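Local atomic coordinates of 336aa long hypothetical dTDP-glucose 4,6-dehydratase (PDB entry 2HUN), a protein that binds NAD and probably catalyses the dehydration of dTDP-glucose as a dTDP-glucose 4,6-dehydratase. Residues S3-F14 and F19-I33. Sequence-based numbering, arbitrary orientation.
With NAD (nicotinamide-adenine-dinucleotide), chain C.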
ATOM      1  N   SER A   3      -5.005  32.299 -11.415  1.00 49.28           N
ATOM      2  CA  SER A   3      -4.787  32.355  -9.943  1.00 48.72           C
ATOM      3  C   SER A   3      -5.133  31.034  -9.269  1.00 47.86           C
ATOM      4  O   SER A   3      -6.223  30.488  -9.458  1.00 49.04           O
ATOM      5  CB  SER A   3      -5.625  33.475  -9.321  1.00 49.83           C
ATOM      6  OG  SER A   3      -5.697  33.325  -7.912  1.00 53.30           O
ATOM      7  N   MET A   4      -4.199  30.533  -8.470  1.00 45.37           N
ATOM      8  CA  MET A   4      -4.380  29.280  -7.756  1.00 41.37           C
ATOM      9  C   MET A   4      -3.486  29.273  -6.518  1.00 39.45           C
ATOM     10  O   MET A   4      -2.309  29.618  -6.607  1.00 39.87           O
ATOM     11  CB  MET A   4      -4.020  28.120  -8.692  1.00 41.48           C
ATOM     12  CG  MET A   4      -4.126  26.728  -8.091  1.00 40.34           C
ATOM     13  SD  MET A   4      -3.883  25.439  -9.360  1.00 41.95           S
ATOM     14  CE  MET A   4      -4.911  24.113  -8.696  1.00 38.20           C
ATOM     15  N   LYS A   5      -4.050  28.919  -5.364  1.00 36.87           N
ATOM     16  CA  LYS A   5      -3.276  28.845  -4.122  1.00 35.21           C
ATOM     17  C   LYS A   5      -2.875  27.385  -3.924  1.00 33.62           C
ATOM     18  O   LYS A   5      -3.732  26.503  -3.903  1.00 33.05           O
ATOM     19  CB  LYS A   5      -4.107  29.275  -2.910  1.00 36.93           C
ATOM     20  CG  LYS A   5      -4.775  30.632  -3.015  1.00 39.59           C
ATOM     21  CD  LYS A   5      -5.452  30.978  -1.693  1.00 41.49           C
ATOM     22  CE  LYS A   5      -6.631  31.909  -1.906  1.00 42.08           C
ATOM     23  NZ  LYS A   5      -6.246  33.112  -2.684  1.00 42.33           N
ATOM     24  N   LEU A   6      -1.582  27.130  -3.761  1.00 31.23           N
ATOM     25  CA  LEU A   6      -1.115  25.763  -3.572  1.00 29.09           C
ATOM     26  C   LEU A   6      -0.478  25.517  -2.222  1.00 27.90           C
ATOM     27  O   LEU A   6       0.217  26.375  -1.682  1.00 28.24           O
ATOM     28  CB  LEU A   6      -0.079  25.388  -4.635  1.00 27.42           C
ATOM     29  CG  LEU A   6      -0.429  25.459  -6.121  1.00 28.58           C
ATOM     30  CD1 LEU A   6       0.806  25.067  -6.935  1.00 29.52           C
ATOM     31  CD2 LEU A   6      -1.600  24.540  -6.434  1.00 27.71           C
ATOM     32  N   LEU A   7      -0.726  24.328  -1.688  1.00 26.34           N
ATOM     33  CA  LEU A   7      -0.109  23.902  -0.446  1.00 25.14           C
ATOM     34  C   LEU A   7       0.921  22.889  -0.928  1.00 25.38           C
ATOM     35  O   LEU A   7       0.556  21.879  -1.527  1.00 25.53           O
ATOM     36  CB  LEU A   7      -1.105  23.190   0.470  1.00 24.56           C
ATOM     37  CG  LEU A   7      -0.429  22.570   1.699  1.00 26.36           C
ATOM     38  CD1 LEU A   7       0.088  23.687   2.616  1.00 26.57           C
ATOM     39  CD2 LEU A   7      -1.410  21.672   2.443  1.00 26.66           C
ATOM     40  N   VAL A   8       2.199  23.171  -0.709  1.00 25.36           N
ATOM     41  CA  VAL A   8       3.256  22.254  -1.115  1.00 25.50           C
ATOM     42  C   VAL A   8       3.890  21.650   0.133  1.00 26.40           C
ATOM     43  O   VAL A   8       4.507  22.370   0.920  1.00 26.15           O
ATOM     44  CB  VAL A   8       4.366  22.976  -1.924  1.00 25.99           C
ATOM     45  CG1 VAL A   8       5.505  22.004  -2.224  1.00 22.14           C
ATOM     46  CG2 VAL A   8       3.792  23.549  -3.230  1.00 22.22           C
ATOM     47  N   THR A   9       3.729  20.339   0.329  1.00 25.79           N
ATOM     48  CA  THR A   9       4.323  19.686   1.497  1.00 24.96           C
ATOM     49  C   THR A   9       5.745  19.264   1.135  1.00 24.59           C
ATOM     50  O   THR A   9       6.031  18.920  -0.017  1.00 24.44           O
ATOM     51  CB  THR A   9       3.523  18.427   1.957  1.00 24.97           C
ATOM     52  OG1 THR A   9       3.722  17.357   1.025  1.00 21.64           O
ATOM     53  CG2 THR A   9       2.025  18.742   2.065  1.00 24.76           C
ATOM     54  N   GLY A  10       6.631  19.296   2.123  1.00 24.54           N
ATOM     55  CA  GLY A  10       8.016  18.931   1.890  1.00 24.52           C
ATOM     56  C   GLY A  10       8.688  19.902   0.939  1.00 24.46           C
ATOM     57  O   GLY A  10       9.630  19.546   0.232  1.00 26.47           O
ATOM     58  N   GLY A  11       8.208  21.141   0.933  1.00 24.22           N
ATOM     59  CA  GLY A  11       8.757  22.151   0.048  1.00 24.33           C
ATOM     60  C   GLY A  11      10.181  22.600   0.318  1.00 25.90           C
ATOM     61  O   GLY A  11      10.816  23.178  -0.563  1.00 26.77           O
ATOM     62  N   MET A  12      10.692  22.345   1.520  1.00 27.12           N
ATOM     63  CA  MET A  12      12.055  22.751   1.854  1.00 27.80           C
ATOM     64  C   MET A  12      13.073  21.700   1.419  1.00 28.49           C
ATOM     65  O   MET A  12      14.267  21.816   1.721  1.00 28.76           O
ATOM     66  CB  MET A  12      12.189  23.000   3.360  1.00 27.81           C
ATOM     67  CG  MET A  12      13.163  24.122   3.693  1.00 30.21           C
ATOM     68  SD  MET A  12      12.556  25.723   3.090  1.00 31.01           S
ATOM     69  CE  MET A  12      11.627  26.267   4.569  1.00 29.09           C
ATOM     70  N   GLY A  13      12.596  20.678   0.712  1.00 25.86           N
ATOM     71  CA  GLY A  13      13.475  19.622   0.241  1.00 24.88           C
ATOM     72  C   GLY A  13      13.963  19.838  -1.182  1.00 22.94           C
ATOM     73  O   GLY A  13      13.690  20.870  -1.799  1.00 23.04           O
ATOM     74  N   PHE A  14      14.671  18.847  -1.710  1.00 24.10           N
ATOM     75  CA  PHE A  14      15.236  18.910  -3.060  1.00 23.62           C
ATOM     76  C   PHE A  14      14.224  19.222  -4.161  1.00 24.01           C
ATOM     77  O   PHE A  14      14.270  20.289  -4.782  1.00 25.23           O
ATOM     78  CB  PHE A  14      15.962  17.585  -3.347  1.00 24.44           C
ATOM     79  CG  PHE A  14      16.377  17.389  -4.788  1.00 23.96           C
ATOM     80  CD1 PHE A  14      16.824  18.449  -5.563  1.00 24.43           C
ATOM     81  CD2 PHE A  14      16.375  16.115  -5.348  1.00 25.45           C
ATOM     82  CE1 PHE A  14      17.266  18.246  -6.879  1.00 26.02           C
ATOM     83  CE2 PHE A  14      16.816  15.903  -6.662  1.00 26.56           C
ATOM     84  CZ  PHE A  14      17.262  16.974  -7.425  1.00 25.13           C
ATOM     85  N   PHE A  19      10.305  22.779  -7.285  1.00 24.62           N
ATOM     86  CA  PHE A  19       8.918  22.948  -7.708  1.00 25.47           C
ATOM     87  C   PHE A  19       8.423  24.352  -7.369  1.00 25.50           C
ATOM     88  O   PHE A  19       7.911  25.068  -8.233  1.00 24.00           O
ATOM     89  CB  PHE A  19       8.018  21.914  -7.020  1.00 24.42           C
ATOM     90  CG  PHE A  19       6.571  21.988  -7.444  1.00 25.83           C
ATOM     91  CD1 PHE A  19       6.170  21.529  -8.699  1.00 24.15           C
ATOM     92  CD2 PHE A  19       5.616  22.538  -6.597  1.00 26.11           C
ATOM     93  CE1 PHE A  19       4.842  21.618  -9.100  1.00 23.99           C
ATOM     94  CE2 PHE A  19       4.282  22.633  -6.988  1.00 25.36           C
ATOM     95  CZ  PHE A  19       3.895  22.171  -8.245  1.00 25.14           C
ATOM     96  N   ILE A  20       8.580  24.740  -6.106  1.00 25.40           N
ATOM     97  CA  ILE A  20       8.145  26.055  -5.653  1.00 26.52           C
ATOM     98  C   ILE A  20       8.759  27.210  -6.454  1.00 26.95           C
ATOM     99  O   ILE A  20       8.047  28.118  -6.870  1.00 29.28           O
ATOM    100  CB  ILE A  20       8.450  26.247  -4.149  1.00 26.24           C
ATOM    101  CG1 ILE A  20       7.583  25.278  -3.337  1.00 21.99           C
ATOM    102  CG2 ILE A  20       8.210  27.705  -3.745  1.00 23.27           C
ATOM    103  CD1 ILE A  20       7.824  25.296  -1.828  1.00 22.83           C
ATOM    104  N   ARG A  21      10.070  27.179  -6.677  1.00 27.70           N
ATOM    105  CA  ARG A  21      10.720  28.244  -7.440  1.00 29.58           C
ATOM    106  C   ARG A  21      10.132  28.297  -8.856  1.00 30.87           C
ATOM    107  O   ARG A  21       9.802  29.368  -9.377  1.00 29.38           O
ATOM    108  CB  ARG A  21      12.234  28.001  -7.513  1.00 31.39           C
ATOM    109  CG  ARG A  21      13.031  29.182  -8.073  1.00 36.46           C
ATOM    110  CD  ARG A  21      14.535  28.965  -7.906  1.00 39.02           C
ATOM    111  NE  ARG A  21      14.918  28.741  -6.510  1.00 38.82           N
ATOM    112  CZ  ARG A  21      15.177  29.712  -5.632  1.00 41.99           C
ATOM    113  NH1 ARG A  21      15.099  30.987  -5.996  1.00 41.87           N
ATOM    114  NH2 ARG A  21      15.515  29.408  -4.384  1.00 41.06           N
ATOM    115  N   TYR A  22      10.003  27.127  -9.472  1.00 29.43           N
ATOM    116  CA  TYR A  22       9.447  27.023 -10.817  1.00 30.20           C
ATOM    117  C   TYR A  22       8.017  27.580 -10.857  1.00 30.21           C
ATOM    118  O   TYR A  22       7.686  28.433 -11.680  1.00 29.69           O
ATOM    119  CB  TYR A  22       9.434  25.555 -11.251  1.00 28.52           C
ATOM    120  CG  TYR A  22       8.781  25.309 -12.587  1.00 29.34           C
ATOM    121  CD1 TYR A  22       9.516  25.388 -13.766  1.00 27.90           C
ATOM    122  CD2 TYR A  22       7.421  24.987 -12.671  1.00 28.63           C
ATOM    123  CE1 TYR A  22       8.913  25.149 -15.007  1.00 29.04           C
ATOM    124  CE2 TYR A  22       6.812  24.748 -13.901  1.00 28.36           C
ATOM    125  CZ  TYR A  22       7.563  24.830 -15.062  1.00 29.25           C
ATOM    126  OH  TYR A  22       6.969  24.597 -16.279  1.00 32.90           O
ATOM    127  N   ILE A  23       7.171  27.086  -9.964  1.00 31.94           N
ATOM    128  CA  ILE A  23       5.782  27.523  -9.908  1.00 34.33           C
ATOM    129  C   ILE A  23       5.604  29.033  -9.748  1.00 35.08           C
ATOM    130  O   ILE A  23       4.841  29.650 -10.492  1.00 36.34           O
ATOM    131  CB  ILE A  23       5.028  26.784  -8.774  1.00 35.06           C
ATOM    132  CG1 ILE A  23       4.537  25.429  -9.294  1.00 36.92           C
ATOM    133  CG2 ILE A  23       3.887  27.635  -8.238  1.00 37.42           C
ATOM    134  CD1 ILE A  23       3.795  25.503 -10.630  1.00 35.04           C
ATOM    135  N   LEU A  24       6.300  29.628  -8.783  1.00 35.25           N
ATOM    136  CA  LEU A  24       6.184  31.067  -8.560  1.00 35.85           C
ATOM    137  C   LEU A  24       6.754  31.863  -9.727  1.00 36.86           C
ATOM    138  O   LEU A  24       6.317  32.979 -10.001  1.00 37.73           O
ATOM    139  CB  LEU A  24       6.892  31.467  -7.260  1.00 33.35           C
ATOM    140  CG  LEU A  24       6.233  30.938  -5.984  1.00 33.65           C
ATOM    141  CD1 LEU A  24       7.062  31.319  -4.767  1.00 33.43           C
ATOM    142  CD2 LEU A  24       4.826  31.501  -5.876  1.00 32.92           C
ATOM    143  N   GLU A  25       7.720  31.284 -10.425  1.00 37.75           N
ATOM    144  CA  GLU A  25       8.327  31.963 -11.554  1.00 40.23           C
ATOM    145  C   GLU A  25       7.423  31.937 -12.779  1.00 40.18           C
ATOM    146  O   GLU A  25       7.302  32.934 -13.484  1.00 39.96           O
ATOM    147  CB  GLU A  25       9.672  31.321 -11.882  1.00 42.22           C
ATOM    148  CG  GLU A  25      10.483  32.073 -12.910  1.00 46.98           C
ATOM    149  CD  GLU A  25      11.925  31.611 -12.946  1.00 50.03           C
ATOM    150  OE1 GLU A  25      12.564  31.578 -11.868  1.00 51.77           O
ATOM    151  OE2 GLU A  25      12.420  31.285 -14.047  1.00 52.07           O
ATOM    152  N   LYS A  26       6.779  30.800 -13.024  1.00 41.39           N
ATOM    153  CA  LYS A  26       5.896  30.654 -14.183  1.00 42.19           C
ATOM    154  C   LYS A  26       4.482  31.194 -14.005  1.00 41.90           C
ATOM    155  O   LYS A  26       3.803  31.491 -14.986  1.00 41.90           O
ATOM    156  CB  LYS A  26       5.806  29.183 -14.593  1.00 43.42           C
ATOM    157  CG  LYS A  26       6.849  28.756 -15.612  1.00 47.49           C
ATOM    158  CD  LYS A  26       8.264  28.992 -15.109  1.00 49.78           C
ATOM    159  CE  LYS A  26       9.278  28.717 -16.210  1.00 50.52           C
ATOM    160  NZ  LYS A  26       9.039  29.595 -17.388  1.00 52.27           N
ATOM    161  N   HIS A  27       4.034  31.319 -12.761  1.00 40.68           N
ATOM    162  CA  HIS A  27       2.684  31.799 -12.497  1.00 40.13           C
ATOM    163  C   HIS A  27       2.671  33.014 -11.571  1.00 39.58           C
ATOM    164  O   HIS A  27       2.572  32.874 -10.356  1.00 38.92           O
ATOM    165  CB  HIS A  27       1.856  30.667 -11.890  1.00 39.76           C
ATOM    166  CG  HIS A  27       1.745  29.460 -12.772  1.00 39.83           C
ATOM    167  ND1 HIS A  27       0.996  29.451 -13.929  1.00 40.72           N
ATOM    168  CD2 HIS A  27       2.300  28.231 -12.673  1.00 37.89           C
ATOM    169  CE1 HIS A  27       1.095  28.266 -14.505  1.00 39.20           C
ATOM    170  NE2 HIS A  27       1.881  27.508 -13.763  1.00 40.40           N
ATOM    171  N   PRO A  28       2.745  34.227 -12.148  1.00 39.97           N
ATOM    172  CA  PRO A  28       2.752  35.505 -11.424  1.00 39.00           C
ATOM    173  C   PRO A  28       1.671  35.670 -10.356  1.00 38.60           C
ATOM    174  O   PRO A  28       1.911  36.283  -9.319  1.00 38.84           O
ATOM    175  CB  PRO A  28       2.581  36.536 -12.535  1.00 39.94           C
ATOM    176  CG  PRO A  28       3.131  35.868 -13.743  1.00 40.58           C
ATOM    177  CD  PRO A  28       2.701  34.445 -13.604  1.00 39.12           C
ATOM    178  N   ASP A  29       0.485  35.126 -10.610  1.00 38.89           N
ATOM    179  CA  ASP A  29      -0.626  35.264  -9.671  1.00 39.81           C
ATOM    180  C   ASP A  29      -0.891  34.101  -8.729  1.00 39.38           C
ATOM    181  O   ASP A  29      -1.830  34.145  -7.930  1.00 40.86           O
ATOM    182  CB  ASP A  29      -1.911  35.593 -10.432  1.00 42.24           C
ATOM    183  CG  ASP A  29      -1.918  37.011 -10.967  1.00 45.19           C
ATOM    184  OD1 ASP A  29      -1.702  37.945 -10.166  1.00 46.44           O
ATOM    185  OD2 ASP A  29      -2.138  37.197 -12.179  1.00 49.25           O
ATOM    186  N   TRP A  30      -0.072  33.062  -8.810  1.00 37.23           N
ATOM    187  CA  TRP A  30      -0.247  31.913  -7.934  1.00 35.05           C
ATOM    188  C   TRP A  30       0.393  32.186  -6.580  1.00 32.94           C
ATOM    189  O   TRP A  30       1.254  33.054  -6.454  1.00 33.02           O
ATOM    190  CB  TRP A  30       0.384  30.670  -8.558  1.00 33.31           C
ATOM    191  CG  TRP A  30      -0.410  30.057  -9.669  1.00 34.02           C
ATOM    192  CD1 TRP A  30      -1.193  30.707 -10.584  1.00 32.90           C
ATOM    193  CD2 TRP A  30      -0.422  28.674 -10.042  1.00 34.70           C
ATOM    194  NE1 TRP A  30      -1.688  29.813 -11.505  1.00 33.98           N
ATOM    195  CE2 TRP A  30      -1.230  28.559 -11.197  1.00 34.66           C
ATOM    196  CE3 TRP A  30       0.174  27.522  -9.514  1.00 34.13           C
ATOM    197  CZ2 TRP A  30      -1.456  27.333 -11.835  1.00 34.35           C
ATOM    198  CZ3 TRP A  30      -0.050  26.301 -10.150  1.00 35.25           C
ATOM    199  CH2 TRP A  30      -0.861  26.219 -11.300  1.00 33.03           C
ATOM    200  N   GLU A  31      -0.036  31.441  -5.570  1.00 31.83           N
ATOM    201  CA  GLU A  31       0.500  31.586  -4.224  1.00 32.46           C
ATOM    202  C   GLU A  31       0.884  30.222  -3.665  1.00 31.13           C
ATOM    203  O   GLU A  31       0.253  29.210  -3.974  1.00 29.58           O
ATOM    204  CB  GLU A  31      -0.529  32.237  -3.305  1.00 34.42           C
ATOM    205  CG  GLU A  31      -0.821  33.690  -3.620  1.00 40.33           C
ATOM    206  CD  GLU A  31      -1.884  34.264  -2.706  1.00 43.65           C
ATOM    207  OE1 GLU A  31      -1.718  34.175  -1.473  1.00 45.56           O
ATOM    208  OE2 GLU A  31      -2.888  34.800  -3.220  1.00 48.45           O
ATOM    209  N   VAL A  32       1.913  30.200  -2.830  1.00 29.18           N
ATOM    210  CA  VAL A  32       2.373  28.958  -2.247  1.00 27.05           C
ATOM    211  C   VAL A  32       2.544  28.996  -0.734  1.00 28.28           C
ATOM    212  O   VAL A  32       3.089  29.945  -0.172  1.00 29.34           O
ATOM    213  CB  VAL A  32       3.721  28.538  -2.858  1.00 26.67           C
ATOM    214  CG1 VAL A  32       4.325  27.400  -2.045  1.00 25.23           C
ATOM    215  CG2 VAL A  32       3.528  28.119  -4.313  1.00 23.95           C
ATOM    216  N   ILE A  33       2.051  27.954  -0.082  1.00 26.40           N
ATOM    217  CA  ILE A  33       2.211  27.799   1.347  1.00 26.34           C
ATOM    218  C   ILE A  33       3.010  26.515   1.432  1.00 27.05           C
ATOM    219  O   ILE A  33       2.548  25.467   0.982  1.00 26.85           O
ATOM    220  CB  ILE A  33       0.888  27.579   2.083  1.00 25.91           C
ATOM    221  CG1 ILE A  33       0.027  28.838   2.017  1.00 24.91           C
ATOM    222  CG2 ILE A  33       1.178  27.192   3.525  1.00 25.39           C
ATOM    223  CD1 ILE A  33      -1.355  28.653   2.616  1.00 27.28           C
TER
HETATM  224  PA  NAD C 801      14.083  15.302   0.511  1.00 29.81           P
HETATM  225  O1A NAD C 801      14.523  14.314   1.508  1.00 30.66           O
HETATM  226  O2A NAD C 801      15.085  16.206  -0.120  1.00 28.28           O
HETATM  227  O5B NAD C 801      12.989  16.235   1.222  1.00 29.61           O
HETATM  228  C5B NAD C 801      11.819  15.725   1.879  1.00 25.98           C
HETATM  229  C4B NAD C 801      11.174  16.969   2.505  1.00 25.67           C
HETATM  230  O4B NAD C 801       9.943  16.616   3.165  1.00 26.08           O
HETATM  231  C3B NAD C 801      12.099  17.599   3.586  1.00 23.84           C
HETATM  232  O3B NAD C 801      12.161  19.026   3.420  1.00 25.94           O
HETATM  233  C2B NAD C 801      11.467  17.120   4.905  1.00 26.35           C
HETATM  234  O2B NAD C 801      11.698  17.935   6.054  1.00 24.19           O
HETATM  235  C1B NAD C 801       9.988  17.016   4.531  1.00 26.08           C
HETATM  236  N9A NAD C 801       9.226  16.039   5.339  1.00 26.35           N
HETATM  237  C8A NAD C 801       9.497  14.738   5.553  1.00 29.07           C
HETATM  238  N7A NAD C 801       8.558  14.216   6.340  1.00 27.53           N
HETATM  239  C5A NAD C 801       7.680  15.170   6.638  1.00 25.53           C
HETATM  240  C6A NAD C 801       6.493  15.233   7.420  1.00 26.02           C
HETATM  241  N6A NAD C 801       5.998  14.194   8.078  1.00 25.53           N
HETATM  242  N1A NAD C 801       5.829  16.481   7.485  1.00 25.38           N
HETATM  243  C2A NAD C 801       6.339  17.596   6.802  1.00 25.20           C
HETATM  244  N3A NAD C 801       7.458  17.535   6.069  1.00 26.48           N
HETATM  245  C4A NAD C 801       8.106  16.344   5.993  1.00 25.68           C
HETATM  246  O3  NAD C 801      13.530  14.413  -0.684  1.00 28.75           O
HETATM  247  PN  NAD C 801      12.943  14.673  -2.131  1.00 27.11           P
HETATM  248  O1N NAD C 801      13.896  13.914  -2.992  1.00 26.85           O
HETATM  249  O2N NAD C 801      12.838  16.114  -2.441  1.00 24.88           O
HETATM  250  O5D NAD C 801      11.554  13.846  -2.168  1.00 28.72           O
HETATM  251  C5D NAD C 801      10.282  14.425  -2.472  1.00 26.52           C
HETATM  252  C4D NAD C 801       9.292  13.292  -2.844  1.00 27.11           C
HETATM  253  O4D NAD C 801       9.622  12.725  -4.123  1.00 24.92           O
HETATM  254  C3D NAD C 801       9.280  12.156  -1.812  1.00 26.37           C
HETATM  255  O3D NAD C 801       7.901  11.773  -1.571  1.00 26.82           O
HETATM  256  C2D NAD C 801      10.086  11.026  -2.511  1.00 25.82           C
HETATM  257  O2D NAD C 801       9.630   9.747  -2.059  1.00 27.39           O
HETATM  258  C1D NAD C 801       9.795  11.303  -3.977  1.00 26.83           C
HETATM  259  N1N NAD C 801      10.838  10.849  -4.919  1.00 27.36           N
HETATM  260  C2N NAD C 801      12.144  11.444  -4.967  1.00 27.12           C
HETATM  261  C3N NAD C 801      13.075  10.962  -5.904  1.00 28.60           C
HETATM  262  C7N NAD C 801      14.495  11.562  -6.019  1.00 28.92           C
HETATM  263  O7N NAD C 801      15.208  11.222  -6.972  1.00 28.14           O
HETATM  264  N7N NAD C 801      14.913  12.435  -5.112  1.00 24.58           N
HETATM  265  C4N NAD C 801      12.724   9.903  -6.780  1.00 27.77           C
HETATM  266  C5N NAD C 801      11.437   9.330  -6.716  1.00 28.23           C
HETATM  267  C6N NAD C 801      10.484   9.794  -5.794  1.00 27.58           C
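Met4 lies alongside Trp30, flat against one face of the indole. Its CB sits over the five-membered ring, 3.9 Å from the centroid, in a CH-pi contact. With CG anti to the backbone N (chi1 179°) and the chain extended beyond it, SD is carried on to the six-membered ring, 4.0 Å from that centroid, a Met-aromatic contact. The unbranched, polarisable methionine chain suits so broad a surface. His27 covers the opposite indole face, its CG 3.4 Å above the plane, while Leu6 CD1 approaches the ring edge, 3.5 Å from Trp30 CZ3. Replacing Trp30 by an alanine removes the indole and is likely to open a gap between Met4 and His27, costing the sulfur its aromatic face and Leu6 CD1 its closest neighbour in this contact.

Leu6 and Val8 share the sheet face beneath helix 14-26, and both are branched to fill it. Leu6 CD1 also reaches Phe19 and Ile23, whereas Val8 divides its methyls: CG2 meets the edge of the Phe19 ring and CG1 packs on Ile20 CG1, 4.0 Å away. In the turn that follows the strand, Ile20 CD1 rests on Gly11 CA at 3.8 Å, where a side chain on Gly11 would collide with it. On the other sheet face, Lys5 and Glu31 run side by side into a long salt bridge, NZ to OE2 3.8 Å.

Strand 5-9 runs parallel to the start of strand 31-36; four backbone hydrogen bonds link residues 4-8 with 31-33, the straightest from Leu6 N to Glu31 O (174° at the hydrogen). This is the first beta-alpha-beta crossover of the Rossmann fold; its glycine-rich turn lies against NAD. Apolar packing thus fixes helix against sheet, while backbone polarity is spent on strand pairing and, at Phe14 N, on the phosphate oxygen O2A of NAD.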